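Local coordinates for putative lipase/esterase (Lactobacillus plantarum WCFS1, PDB 3BXP), which probably hydrolyses carboxylic esters, as a lipase- or esterase-like enzyme of the alpha/beta-hydrolase superfamily, at residues G163-T167 and S168-N172; P206-N209 and S210-Y213; Q255-I258 and W259-L262; R265-E269 and Q270-A274. All coordinates share one frame; numbering follows the deposited sequence. Where two conformers were deposited one is given.

Interaction 1: residues G163-T167 and S168-N172; sequences GFPTT and SAARN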
ATOM      1  N   GLY B 163       7.398  15.273 -11.306  1.00 27.12           N
ATOM      2  CA  GLY B 163       8.833  15.024 -11.178  1.00 27.48           C
ATOM      3  C   GLY B 163       9.466  14.276 -12.329  1.00 27.57           C
ATOM      4  O   GLY B 163      10.669  14.420 -12.586  1.00 28.99           O
ATOM      5  N   PHE B 164       8.689  13.412 -12.970  1.00 27.42           N
ATOM      6  CA  PHE B 164       9.108  12.802 -14.220  1.00 27.17           C
ATOM      7  C   PHE B 164       8.075  13.087 -15.267  1.00 26.73           C
ATOM      8  O   PHE B 164       6.906  12.723 -15.061  1.00 29.25           O
ATOM      9  CB  PHE B 164       9.273  11.269 -14.144  1.00 28.60           C
ATOM     10  CG  PHE B 164       9.646  10.688 -15.472  1.00 28.53           C
ATOM     11  CD1 PHE B 164      10.973  10.563 -15.823  1.00 30.58           C
ATOM     12  CD2 PHE B 164       8.667  10.374 -16.416  1.00 28.09           C
ATOM     13  CE1 PHE B 164      11.330  10.093 -17.081  1.00 23.49           C
ATOM     14  CE2 PHE B 164       9.020   9.909 -17.677  1.00 28.41           C
ATOM     15  CZ  PHE B 164      10.343   9.769 -18.000  1.00 25.18           C
ATOM     16  N   PRO B 165       8.496  13.691 -16.411  1.00 27.70           N
ATOM     17  CA  PRO B 165       9.896  14.020 -16.728  1.00 25.43           C
ATOM     18  C   PRO B 165      10.357  15.266 -15.987  1.00 28.00           C
ATOM     19  O   PRO B 165       9.559  15.891 -15.298  1.00 28.54           O
ATOM     20  CB  PRO B 165       9.855  14.327 -18.226  1.00 25.95           C
ATOM     21  CG  PRO B 165       8.477  14.852 -18.438  1.00 25.60           C
ATOM     22  CD  PRO B 165       7.590  14.110 -17.492  1.00 27.02           C
ATOM     23  N   THR B 166      11.624  15.638 -16.168  1.00 28.41           N
ATOM     24  CA  THR B 166      12.245  16.672 -15.320  1.00 28.43           C
ATOM     25  C   THR B 166      12.012  18.074 -15.819  1.00 27.96           C
ATOM     26  O   THR B 166      12.317  19.034 -15.117  1.00 27.91           O
ATOM     27  CB  THR B 166      13.766  16.455 -15.181  1.00 30.22           C
ATOM     28  OG1 THR B 166      14.379  16.447 -16.478  1.00 29.80           O
ATOM     29  CG2 THR B 166      14.039  15.144 -14.516  1.00 31.65           C
ATOM     30  N   THR B 167      11.526  18.197 -17.053  1.00 28.42           N
ATOM     31  CA  THR B 167      11.321  19.505 -17.677  1.00 27.37           C
ATOM     32  C   THR B 167       9.999  19.634 -18.390  1.00 28.42           C
ATOM     33  O   THR B 167       9.479  18.660 -18.874  1.00 25.06           O
ATOM     34  CB  THR B 167      12.400  19.797 -18.750  1.00 29.81           C
ATOM     35  OG1 THR B 167      12.235  18.905 -19.858  1.00 29.99           O
ATOM     36  CG2 THR B 167      13.798  19.666 -18.176  1.00 31.63           C
ATOM     37  N   SER B 168       9.506  20.864 -18.524  1.00 28.36           N
ATOM     38  CA  SER B 168       8.244  21.103 -19.219  1.00 28.24           C
ATOM     39  C   SER B 168       8.340  20.830 -20.705  1.00 28.63           C
ATOM     40  O   SER B 168       7.327  20.489 -21.319  1.00 26.01           O
ATOM     41  CB  SER B 168       7.749  22.531 -19.027  1.00 29.66           C
ATOM     42  OG  SER B 168       8.772  23.443 -19.318  1.00 34.47           O
ATOM     43  N   ALA B 169       9.527  20.974 -21.297  1.00 27.44           N
ATOM     44  CA  ALA B 169       9.653  20.678 -22.743  1.00 26.94           C
ATOM     45  C   ALA B 169       9.499  19.179 -22.942  1.00 25.58           C
ATOM     46  O   ALA B 169       8.882  18.737 -23.884  1.00 25.85           O
ATOM     47  CB  ALA B 169      10.978  21.148 -23.302  1.00 28.16           C
ATOM     48  N   ALA B 170      10.018  18.410 -22.009  1.00 23.75           N
ATOM     49  CA  ALA B 170       9.874  16.948 -22.072  1.00 23.82           C
ATOM     50  C   ALA B 170       8.432  16.532 -21.885  1.00 23.54           C
ATOM     51  O   ALA B 170       7.986  15.592 -22.518  1.00 22.38           O
ATOM     52  CB  ALA B 170      10.739  16.276 -21.044  1.00 23.81           C
ATOM     53  N   ARG B 171       7.723  17.189 -20.969  1.00 22.65           N
ATOM     54  CA  ARG B 171       6.317  16.879 -20.688  1.00 21.56           C
ATOM     55  C   ARG B 171       5.514  17.130 -21.942  1.00 22.00           C
ATOM     56  O   ARG B 171       4.727  16.334 -22.333  1.00 20.84           O
ATOM     57  CB  ARG B 171       5.783  17.728 -19.517  1.00 22.99           C
ATOM     58  CG  ARG B 171       4.284  17.639 -19.259  1.00 21.41           C
ATOM     59  CD  ARG B 171       3.876  18.672 -18.233  1.00 28.66           C
ATOM     60  NE  ARG B 171       3.891  19.939 -18.936  1.00 35.53           N
ATOM     61  CZ  ARG B 171       4.237  21.111 -18.426  1.00 49.58           C
ATOM     62  NH1 ARG B 171       4.635  21.213 -17.166  1.00 51.65           N
ATOM     63  NH2 ARG B 171       4.203  22.179 -19.212  1.00 48.12           N
ATOM     64  N   ASN B 172       5.739  18.286 -22.566  0.50 20.98           N
ATOM     65  CA  ASN B 172       5.015  18.656 -23.778  0.50 21.20           C
ATOM     66  C   ASN B 172       5.361  17.819 -25.035  0.50 20.07           C
ATOM     67  O   ASN B 172       4.564  17.718 -25.969  0.50 24.35           O
ATOM     68  CB  ASN B 172       5.144  20.173 -24.008  0.50 20.19           C
ATOM     69  CG  ASN B 172       4.036  20.967 -23.302  0.50 23.06           C
ATOM     70  OD1 ASN B 172       2.873  20.965 -23.737  0.50 18.23           O
ATOM     71  ND2 ASN B 172       4.394  21.649 -22.216  0.50 28.45           N
TER
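Thr167 caps the start of helix 168-174 by turning its hydroxyl onto the first turn. Thr167 OG1 accepts from Ala170 N at 3.1 Å with an N-H...O angle of 152°, so the threonine is the N-cap. The chi1 of 68°, which sets OG1 between its own backbone N and carbonyl carbon, swings the oxygen over that amide and brings Thr167 OG1 to 3.2 Å from Ala170 CB. Behind the cap, Thr167 O receives Arg171 N at 3.1 Å. Pro165, which follows a cis peptide bond, completes the tight part: Pro165 CB lies 3.5 Å from Ala170 CB, and Pro165 CG comes to 3.5 Å from Arg171 N.

The other side is looser and faces solvent. Ser168 directs its CB away from the loop, and Ala169 CB approaches Thr167 OG1 no closer than 4.3 Å. The end of the Arg171 side chain leads away from the contact; its chain bends at chi3 so that one guanidinium face lies over Ser168 CA, and it forms a cation-pi pair with Trp181.

This capped turn sits at the protein surface in the excursion beyond strand 150-154. There Phe164 rests on Phe46 and Val157, and Arg171 leans on Leu160, all three partners in loops.

Interaction 2: residues P206-N209 and S210-Y213; sequences PPIN and SLKY. With PGR (R-1,2-propanediol), chain K.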
ATOM      1  N   PRO B 206       9.148   8.892  -9.092  1.00 24.50           N
ATOM      2  CA  PRO B 206       8.755   9.431  -7.770  1.00 25.25           C
ATOM      3  C   PRO B 206       7.507   8.740  -7.215  1.00 24.82           C
ATOM      4  O   PRO B 206       6.501   8.630  -7.938  1.00 22.07           O
ATOM      5  CB  PRO B 206       8.427  10.903  -8.077  1.00 25.46           C
ATOM      6  CG  PRO B 206       9.202  11.222  -9.359  1.00 28.95           C
ATOM      7  CD  PRO B 206       9.217   9.934 -10.140  1.00 26.32           C
ATOM      8  N   PRO B 207       7.545   8.276  -5.950  1.00 23.65           N
ATOM      9  CA  PRO B 207       6.423   7.527  -5.403  1.00 23.84           C
ATOM     10  C   PRO B 207       5.135   8.327  -5.276  1.00 21.33           C
ATOM     11  O   PRO B 207       4.053   7.742  -5.199  1.00 19.07           O
ATOM     12  CB  PRO B 207       6.939   7.058  -4.037  1.00 26.22           C
ATOM     13  CG  PRO B 207       8.335   6.990  -4.178  1.00 29.97           C
ATOM     14  CD  PRO B 207       8.721   8.138  -5.078  1.00 29.42           C
ATOM     15  N   ILE B 208       5.246   9.659  -5.321  1.00 18.22           N
ATOM     16  CA  ILE B 208       4.060  10.481  -5.259  1.00 18.02           C
ATOM     17  C   ILE B 208       3.095  10.131  -6.388  1.00 20.21           C
ATOM     18  O   ILE B 208       1.886  10.397  -6.321  1.00 20.30           O
ATOM     19  CB  ILE B 208       4.428  11.981  -5.322  1.00 19.39           C
ATOM     20  CG1 ILE B 208       3.260  12.839  -4.868  1.00 22.12           C
ATOM     21  CG2 ILE B 208       4.931  12.325  -6.672  1.00 23.24           C
ATOM     22  CD1 ILE B 208       2.831  12.681  -3.384  1.00 22.89           C
ATOM     23  N   ASN B 209       3.615   9.565  -7.458  1.00 20.21           N
ATOM     24  CA  ASN B 209       2.785   9.185  -8.588  1.00 19.09           C
ATOM     25  C   ASN B 209       1.749   8.141  -8.164  1.00 18.63           C
ATOM     26  O   ASN B 209       0.565   8.249  -8.445  1.00 18.77           O
ATOM     27  CB  ASN B 209       3.655   8.617  -9.723  1.00 21.83           C
ATOM     28  CG  ASN B 209       4.307   9.711 -10.572  1.00 20.63           C
ATOM     29  OD1 ASN B 209       3.664  10.308 -11.400  1.00 20.95           O
ATOM     30  ND2 ASN B 209       5.633   9.895 -10.406  1.00 21.43           N
ATOM     31  N   SER B 210       2.208   7.061  -7.546  1.00 20.49           N
ATOM     32  CA  SER B 210       1.249   6.017  -7.183  1.00 18.76           C
ATOM     33  C   SER B 210       0.289   6.524  -6.095  1.00 21.01           C
ATOM     34  O   SER B 210      -0.877   6.144  -6.073  1.00 19.14           O
ATOM     35  CB  SER B 210       1.945   4.702  -6.800  1.00 20.40           C
ATOM     36  OG  SER B 210       2.869   4.882  -5.737  1.00 26.80           O
ATOM     37  N   LEU B 211       0.797   7.332  -5.173  1.00 19.47           N
ATOM     38  CA  LEU B 211      -0.031   7.882  -4.087  1.00 20.12           C
ATOM     39  C   LEU B 211      -1.166   8.695  -4.707  1.00 20.95           C
ATOM     40  O   LEU B 211      -2.291   8.665  -4.266  1.00 19.81           O
ATOM     41  CB  LEU B 211       0.817   8.792  -3.180  1.00 23.54           C
ATOM     42  CG  LEU B 211       1.782   8.049  -2.267  1.00 19.35           C
ATOM     43  CD1 LEU B 211       2.853   9.003  -1.731  1.00 21.81           C
ATOM     44  CD2 LEU B 211       1.033   7.355  -1.072  1.00 22.95           C
ATOM     45  N   LYS B 212      -0.843   9.434  -5.746  1.00 19.10           N
ATOM     46  CA  LYS B 212      -1.842  10.284  -6.429  1.00 16.90           C
ATOM     47  C   LYS B 212      -2.943   9.419  -7.089  1.00 17.46           C
ATOM     48  O   LYS B 212      -4.139   9.697  -6.928  1.00 20.25           O
ATOM     49  CB  LYS B 212      -1.174  11.168  -7.486  1.00 18.26           C
ATOM     50  CG  LYS B 212      -0.417  12.323  -6.939  1.00 18.25           C
ATOM     51  CD  LYS B 212       0.503  12.956  -7.994  1.00 18.43           C
ATOM     52  CE  LYS B 212       0.997  14.343  -7.636  1.00 24.37           C
ATOM     53  NZ  LYS B 212       0.021  15.426  -8.125  1.00 22.83           N
ATOM     54  N   TYR B 213      -2.574   8.370  -7.803  1.00 20.72           N
ATOM     55  CA  TYR B 213      -3.588   7.522  -8.470  1.00 20.19           C
ATOM     56  C   TYR B 213      -4.446   6.795  -7.397  1.00 20.58           C
ATOM     57  O   TYR B 213      -5.674   6.694  -7.473  1.00 20.83           O
ATOM     58  CB  TYR B 213      -2.894   6.492  -9.376  1.00 22.03           C
ATOM     59  CG  TYR B 213      -3.858   5.821 -10.287  1.00 19.13           C
ATOM     60  CD1 TYR B 213      -4.534   6.538 -11.239  1.00 19.87           C
ATOM     61  CD2 TYR B 213      -4.127   4.458 -10.189  1.00 22.91           C
ATOM     62  CE1 TYR B 213      -5.468   5.944 -12.097  1.00 20.14           C
ATOM     63  CE2 TYR B 213      -5.060   3.855 -11.030  1.00 25.76           C
ATOM     64  CZ  TYR B 213      -5.716   4.593 -11.981  1.00 26.08           C
ATOM     65  OH  TYR B 213      -6.655   3.966 -12.818  1.00 23.64           O
TER
HETATM   66  C1  PGR K 280       7.337  10.808  -2.851  1.00 35.18           C
HETATM   67  C2  PGR K 280       7.108  11.930  -1.831  1.00 29.87           C
HETATM   68  C3  PGR K 280       8.428  12.599  -1.435  1.00 36.15           C
HETATM   69  O1  PGR K 280       7.580  11.226  -4.230  1.00 31.94           O
HETATM   70  O2  PGR K 280       6.194  12.979  -2.226  1.00 26.99           O
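Ile208 lies between two side chains of the next turn and meets each at a different angle. Toward Leu211 it crosses at about a right angle, Ile208 CD1 standing 4.0 Å from Leu211 CD1; toward Lys212 the crossing is more slanted, with Ile208 CG1 3.9 Å from Lys212 CE. Both contacts depend on CG1 being anti to the backbone N (chi1 -164°), which carries this branch along the outside of the helix. With an alanine here, Leu211 CD1 and Lys212 CE would probably lose their apolar neighbour, and the Lys212 methylenes would be less confined. Lys212 then bends at its last torsion, and NZ forms a salt bridge with Asp159.

Asn209 turns its amide back toward the loop before the helix. Its ND2 reaches Pro206 O at 2.9 Å, in the carbonyl plane and on a lone pair, while Asn209 N donates to the same oxygen at 3.1 Å. Asn209 OD1 accepts from Ile158 N and Asp159 N, so both ends of the amide are used and its rotation is fixed. Propanediol O1 receives a weak bond from Ile208 N, and the propanediol is also hydrogen-bonded to Gln215 of the second subunit.

The Leu211 N to Pro207 O bond (3.3 Å) helps carry the chain into helix 208-219, the connecting helix of a beta-alpha-beta crossover between strands 194-199 and 224-229, as expected in an alpha/beta-hydrolase fold.

Interaction 3: residues Q255-I258 and W259-L262; sequences QAAI and WPQL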
ATOM      1  N   GLN B 255      10.349 -17.599  -0.547  1.00 45.60           N
ATOM      2  CA  GLN B 255      11.402 -17.920  -1.519  1.00 45.19           C
ATOM      3  C   GLN B 255      11.164 -17.303  -2.895  1.00 44.38           C
ATOM      4  O   GLN B 255      11.961 -17.500  -3.809  1.00 44.65           O
ATOM      5  CB  GLN B 255      11.535 -19.442  -1.680  1.00 47.18           C
ATOM      6  N   ALA B 256      10.058 -16.583  -3.045  1.00 41.03           N
ATOM      7  CA  ALA B 256       9.770 -15.875  -4.291  1.00 39.04           C
ATOM      8  C   ALA B 256       9.423 -14.418  -3.980  1.00 37.05           C
ATOM      9  O   ALA B 256       9.028 -14.094  -2.853  1.00 36.23           O
ATOM     10  CB  ALA B 256       8.624 -16.567  -5.034  1.00 39.46           C
ATOM     11  N   ALA B 257       9.630 -13.551  -4.965  1.00 33.17           N
ATOM     12  CA  ALA B 257       9.249 -12.149  -4.858  1.00 31.15           C
ATOM     13  C   ALA B 257       7.823 -12.040  -4.329  1.00 30.33           C
ATOM     14  O   ALA B 257       6.940 -12.878  -4.652  1.00 30.40           O
ATOM     15  CB  ALA B 257       9.389 -11.425  -6.217  1.00 30.74           C
ATOM     16  N   ILE B 258       7.612 -11.012  -3.493  1.00 23.84           N
ATOM     17  CA  ILE B 258       6.319 -10.841  -2.837  1.00 25.56           C
ATOM     18  C   ILE B 258       5.247 -10.325  -3.818  1.00 22.60           C
ATOM     19  O   ILE B 258       4.117 -10.754  -3.783  1.00 20.86           O
ATOM     20  CB  ILE B 258       6.418  -9.867  -1.610  1.00 25.64           C
ATOM     21  CG1 ILE B 258       7.321 -10.422  -0.512  1.00 30.29           C
ATOM     22  CG2 ILE B 258       5.064  -9.607  -1.015  1.00 27.87           C
ATOM     23  CD1 ILE B 258       7.756  -9.323   0.521  1.00 29.54           C
ATOM     24  N   TRP B 259       5.582  -9.375  -4.682  1.00 20.48           N
ATOM     25  CA  TRP B 259       4.519  -8.610  -5.316  1.00 20.54           C
ATOM     26  C   TRP B 259       3.669  -9.467  -6.282  1.00 20.45           C
ATOM     27  O   TRP B 259       2.468  -9.301  -6.318  1.00 24.26           O
ATOM     28  CB  TRP B 259       5.040  -7.289  -5.935  1.00 18.18           C
ATOM     29  CG  TRP B 259       5.531  -7.352  -7.322  1.00 20.15           C
ATOM     30  CD1 TRP B 259       6.836  -7.363  -7.730  1.00 24.61           C
ATOM     31  CD2 TRP B 259       4.730  -7.419  -8.510  1.00 22.20           C
ATOM     32  NE1 TRP B 259       6.884  -7.439  -9.121  1.00 23.72           N
ATOM     33  CE2 TRP B 259       5.607  -7.447  -9.609  1.00 26.53           C
ATOM     34  CE3 TRP B 259       3.360  -7.426  -8.748  1.00 23.49           C
ATOM     35  CZ2 TRP B 259       5.147  -7.505 -10.910  1.00 24.90           C
ATOM     36  CZ3 TRP B 259       2.904  -7.451 -10.057  1.00 27.51           C
ATOM     37  CH2 TRP B 259       3.801  -7.522 -11.103  1.00 21.66           C
ATOM     38  N   PRO B 260       4.282 -10.408  -7.027  1.00 21.22           N
ATOM     39  CA  PRO B 260       3.480 -11.199  -7.940  1.00 22.97           C
ATOM     40  C   PRO B 260       2.524 -12.079  -7.200  1.00 24.08           C
ATOM     41  O   PRO B 260       1.406 -12.280  -7.659  1.00 21.37           O
ATOM     42  CB  PRO B 260       4.537 -12.037  -8.672  1.00 22.73           C
ATOM     43  CG  PRO B 260       5.688 -11.214  -8.687  1.00 23.00           C
ATOM     44  CD  PRO B 260       5.704 -10.618  -7.312  1.00 21.79           C
ATOM     45  N   GLN B 261       2.937 -12.523  -6.017  1.00 21.87           N
ATOM     46  CA  GLN B 261       2.106 -13.404  -5.174  1.00 23.05           C
ATOM     47  C   GLN B 261       0.860 -12.639  -4.712  1.00 21.37           C
ATOM     48  O   GLN B 261      -0.272 -13.138  -4.756  1.00 22.24           O
ATOM     49  CB  GLN B 261       2.903 -13.891  -3.982  1.00 23.04           C
ATOM     50  CG  GLN B 261       4.128 -14.708  -4.302  1.00 30.66           C
ATOM     51  CD  GLN B 261       4.739 -15.296  -3.048  1.00 32.65           C
ATOM     52  OE1 GLN B 261       4.077 -16.062  -2.340  1.00 26.10           O
ATOM     53  NE2 GLN B 261       5.989 -14.914  -2.740  1.00 25.91           N
ATOM     54  N   LEU B 262       1.068 -11.378  -4.359  1.00 20.60           N
ATOM     55  CA  LEU B 262      -0.027 -10.507  -3.949  1.00 21.57           C
ATOM     56  C   LEU B 262      -0.954 -10.185  -5.101  1.00 21.58           C
ATOM     57  O   LEU B 262      -2.183 -10.150  -4.939  1.00 20.65           O
ATOM     58  CB  LEU B 262       0.496  -9.240  -3.311  1.00 18.24           C
ATOM     59  CG  LEU B 262       1.287  -9.321  -2.012  1.00 17.39           C
ATOM     60  CD1 LEU B 262       1.885  -7.936  -1.668  1.00 21.14           C
ATOM     61  CD2 LEU B 262       0.493  -9.833  -0.828  1.00 23.21           C
TER
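Gln261 folds back along the start of helix 258-269, and most of its side chain runs against the backbone of Ala257 and Ile258. Gln261 CB lies 3.4 Å from Ile258 O. CG, set beside the backbone N by a chi1 of -61°, then passes 3.4 Å from Ala257 O, and the chain runs on extended, with Gln261 CD 3.6 Å from Ala257 O. At the tip, Gln261 NE2 donates to Ala257 O at 3.0 Å, with an N-H...O angle of 163°. The oxygen lies almost in the amide plane of the glutamine, yet the donor stands well above the carbonyl plane of Ala257. The other end of the amide, Gln261 OE1, accepts from Asn253 N, so the flat group is held from both sides of its CD. A leucine in its place would probably leave Ala257 O and Asn253 N without these mates and let the approach to the helix move more freely.

Ile258 and Leu262 lie side by side and point the same way, Ile258 CG2 being 3.7 Å from Leu262 CD1. Leu262 N also bonds to Ile258 O at 3.2 Å, nearly in line with the carbonyl. Ala257 CB packs on Pro260 CD at 3.9 Å, and that same CD rests over one face of the Trp259 ring, near its rim.

Around this turn, Trp259 stacks with Trp197 and touches Ile57 of helix 54-63, whose Arg60 and Met61 meet Pro260. Ile258 and Leu262 lie against Phe229 of strand 224-229, and both also pack on the second subunit.

Interaction 4: residues R265-E269 and Q270-A274; sequences RWLQE and QGLLA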
ATOM      1  N   ARG B 265      -3.138 -13.206  -6.051  0.50 20.66           N
ATOM      2  CA  ARG B 265      -4.215 -13.407  -5.090  0.50 21.12           C
ATOM      3  C   ARG B 265      -5.305 -12.366  -5.290  0.50 21.73           C
ATOM      4  O   ARG B 265      -6.498 -12.667  -5.193  0.50 21.91           O
ATOM      5  CB  ARG B 265      -3.695 -13.353  -3.636  0.50 21.10           C
ATOM      6  CG  ARG B 265      -2.634 -14.392  -3.311  0.50 18.62           C
ATOM      7  N   TRP B 266      -4.895 -11.126  -5.548  1.00 21.70           N
ATOM      8  CA  TRP B 266      -5.847 -10.052  -5.796  1.00 19.70           C
ATOM      9  C   TRP B 266      -6.718 -10.376  -7.022  1.00 21.81           C
ATOM     10  O   TRP B 266      -7.922 -10.101  -7.044  1.00 21.18           O
ATOM     11  CB  TRP B 266      -5.117  -8.713  -6.036  1.00 19.84           C
ATOM     12  CG  TRP B 266      -5.971  -7.526  -6.196  1.00 20.76           C
ATOM     13  CD1 TRP B 266      -6.547  -6.775  -5.217  1.00 23.19           C
ATOM     14  CD2 TRP B 266      -6.362  -6.931  -7.437  1.00 20.14           C
ATOM     15  NE1 TRP B 266      -7.264  -5.743  -5.769  1.00 22.30           N
ATOM     16  CE2 TRP B 266      -7.150  -5.809  -7.134  1.00 19.02           C
ATOM     17  CE3 TRP B 266      -6.040  -7.203  -8.769  1.00 22.23           C
ATOM     18  CZ2 TRP B 266      -7.669  -4.955  -8.123  1.00 18.98           C
ATOM     19  CZ3 TRP B 266      -6.595  -6.378  -9.762  1.00 19.68           C
ATOM     20  CH2 TRP B 266      -7.361  -5.265  -9.433  1.00 18.45           C
ATOM     21  N   LEU B 267      -6.101 -10.947  -8.046  1.00 21.24           N
ATOM     22  CA  LEU B 267      -6.845 -11.243  -9.278  1.00 21.45           C
ATOM     23  C   LEU B 267      -7.875 -12.321  -8.966  1.00 21.44           C
ATOM     24  O   LEU B 267      -8.982 -12.277  -9.449  1.00 24.17           O
ATOM     25  CB  LEU B 267      -5.902 -11.671 -10.389  1.00 19.13           C
ATOM     26  CG  LEU B 267      -5.033 -10.595 -11.042  1.00 22.91           C
ATOM     27  CD1 LEU B 267      -3.978 -11.210 -11.947  1.00 23.24           C
ATOM     28  CD2 LEU B 267      -5.890  -9.590 -11.803  1.00 24.09           C
ATOM     29  N   GLN B 268      -7.477 -13.257  -8.119  1.00 21.56           N
ATOM     30  CA  GLN B 268      -8.373 -14.298  -7.649  1.00 23.84           C
ATOM     31  C   GLN B 268      -9.524 -13.681  -6.878  1.00 20.17           C
ATOM     32  O   GLN B 268     -10.693 -14.056  -7.073  1.00 21.44           O
ATOM     33  CB  GLN B 268      -7.639 -15.299  -6.801  1.00 24.73           C
ATOM     34  CG  GLN B 268      -6.671 -16.212  -7.604  1.00 29.57           C
ATOM     35  CD  GLN B 268      -5.832 -17.104  -6.711  1.00 30.69           C
ATOM     36  OE1 GLN B 268      -5.383 -16.684  -5.643  1.00 34.60           O
ATOM     37  NE2 GLN B 268      -5.630 -18.364  -7.131  1.00 36.04           N
ATOM     38  N   GLU B 269      -9.221 -12.747  -5.983  1.00 20.85           N
ATOM     39  CA  GLU B 269     -10.266 -12.117  -5.186  1.00 21.67           C
ATOM     40  C   GLU B 269     -11.234 -11.392  -6.106  1.00 22.75           C
ATOM     41  O   GLU B 269     -12.379 -11.275  -5.790  1.00 24.95           O
ATOM     42  CB  GLU B 269      -9.719 -11.066  -4.184  1.00 23.84           C
ATOM     43  CG  GLU B 269      -8.861 -11.677  -3.097  1.00 24.57           C
ATOM     44  CD  GLU B 269      -8.020 -10.669  -2.308  1.00 28.08           C
ATOM     45  OE1 GLU B 269      -7.902  -9.485  -2.714  1.00 28.39           O
ATOM     46  OE2 GLU B 269      -7.441 -11.099  -1.294  1.00 34.05           O
ATOM     47  N   GLN B 270     -10.734 -10.877  -7.232  1.00 26.21           N
ATOM     48  CA  GLN B 270     -11.528 -10.053  -8.168  1.00 25.22           C
ATOM     49  C   GLN B 270     -12.265 -10.918  -9.178  1.00 25.08           C
ATOM     50  O   GLN B 270     -12.933 -10.406 -10.108  1.00 24.59           O
ATOM     51  CB  GLN B 270     -10.613  -9.084  -8.962  1.00 26.82           C
ATOM     52  CG  GLN B 270      -9.987  -7.939  -8.163  1.00 29.35           C
ATOM     53  CD  GLN B 270     -11.007  -6.983  -7.625  1.00 30.98           C
ATOM     54  OE1 GLN B 270     -11.128  -6.793  -6.423  1.00 36.02           O
ATOM     55  NE2 GLN B 270     -11.757  -6.378  -8.515  1.00 31.01           N
ATOM     56  N   GLY B 271     -12.110 -12.229  -9.034  1.00 24.67           N
ATOM     57  CA  GLY B 271     -12.781 -13.189  -9.907  1.00 26.50           C
ATOM     58  C   GLY B 271     -12.171 -13.275 -11.298  1.00 26.92           C
ATOM     59  O   GLY B 271     -12.813 -13.730 -12.265  1.00 26.83           O
ATOM     60  N   LEU B 272     -10.916 -12.874 -11.408  1.00 23.32           N
ATOM     61  CA  LEU B 272     -10.319 -12.702 -12.717  1.00 21.95           C
ATOM     62  C   LEU B 272      -9.350 -13.842 -12.989  1.00 24.00           C
ATOM     63  O   LEU B 272      -8.806 -14.004 -14.080  1.00 26.74           O
ATOM     64  CB  LEU B 272      -9.662 -11.312 -12.839  1.00 23.49           C
ATOM     65  CG  LEU B 272     -10.590 -10.115 -12.681  1.00 26.14           C
ATOM     66  CD1 LEU B 272      -9.832  -8.787 -12.730  1.00 26.44           C
ATOM     67  CD2 LEU B 272     -11.727 -10.077 -13.705  1.00 27.54           C
ATOM     68  N   LEU B 273      -9.157 -14.658 -11.978  1.00 22.46           N
ATOM     69  CA  LEU B 273      -8.230 -15.768 -12.053  1.00 24.29           C
ATOM     70  C   LEU B 273      -8.704 -16.893 -11.179  1.00 27.16           C
ATOM     71  O   LEU B 273      -9.232 -16.664 -10.094  1.00 26.20           O
ATOM     72  CB  LEU B 273      -6.824 -15.322 -11.578  1.00 26.62           C
ATOM     73  CG  LEU B 273      -5.658 -16.262 -11.766  1.00 28.15           C
ATOM     74  CD1 LEU B 273      -5.454 -16.602 -13.240  1.00 20.86           C
ATOM     75  CD2 LEU B 273      -4.368 -15.656 -11.171  1.00 33.56           C
ATOM     76  N   ALA B 274      -8.531 -18.123 -11.678  1.00 29.71           N
ATOM     77  CA  ALA B 274      -8.825 -19.316 -10.893  1.00 31.18           C
ATOM     78  C   ALA B 274      -7.808 -19.368  -9.771  1.00 32.79           C
ATOM     79  O   ALA B 274      -8.227 -19.500  -8.644  1.00 40.83           O
ATOM     80  CB  ALA B 274      -8.756 -20.594 -11.758  1.00 30.66           C
TER
HETATM   81  O   HOH W   1     -11.163 -16.234  -8.639  1.00 37.56           O
HETATM   82  O   HOH W   2      -9.537  -7.487  -3.864  1.00 40.72           O
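Leu267 O and Gln268 O, in the last turn of helix 258-269, take the two backward bonds that end it. Leu272 N reaches Leu267 O at 2.8 Å, spanning five residues, and within that loop Gly271 N reaches Gln268 O at 3.0 Å. Gly271 makes the reversal with a phi of 74°, a value a residue without a side chain adopts easily. Just before it, Gln270 N still keeps its helical bond to Trp266 O, at 2.9 Å.

The leucines close the turn on its apolar side. Leu267 CD2 meets Leu272 CD1 at 4.1 Å, the two chains crossing at about a right angle, and Leu267 CB lies 3.9 Å from Leu273 CB. Gln270 comes over the Trp266 indole: its CG stands 3.6 Å from the centroid of the six-membered ring of Trp266, only 9° off the normal, a CH-pi contact. A bend at chi2 (-64°) then lays the amide nearly parallel to the indole. One water donates to both Gln270 OE1 and Glu269 OE1, while Glu269 OE2 accepts from Gln255 of the second subunit. On the polar side, Gln268 CA approaches Leu273 O at 3.5 Å as a CA-H...O contact, and Gln268 NE2 makes a weak bond to Ala274 O.

Trp266 also meets Phe195 and Ala150, and Gly271 O accepts from Arg110 NE, which ties the helix end to the sheet. The paired backward bonds and the positive-phi glycine define a Schellman motif, and the Leu267-Leu272 apolar contact accompanies it.

Overall arrangement
Along the chain the four contacts run in series, each a turn-sized closure; none nests in or crosses another. Interaction 1 closes the turn into helix 168-174, at the end of the excursion beyond strand 150-154. Interaction 2 starts helix 208-219, between strands 194-199 and 224-229, and touches interaction 1 directly: Phe164 CB lies 4.2 Å from Pro206 CD. Interactions 3 and 4 sit at the beginning and end of helix 258-269, with centres about 15 Å apart. Interactions 1 and 4, about 37 Å apart between centres, lie on opposite sides of the chain's centre. Interactions 2, 3 and 4 all reach the second subunit, so helices 208-219 and 258-269 both lie against it.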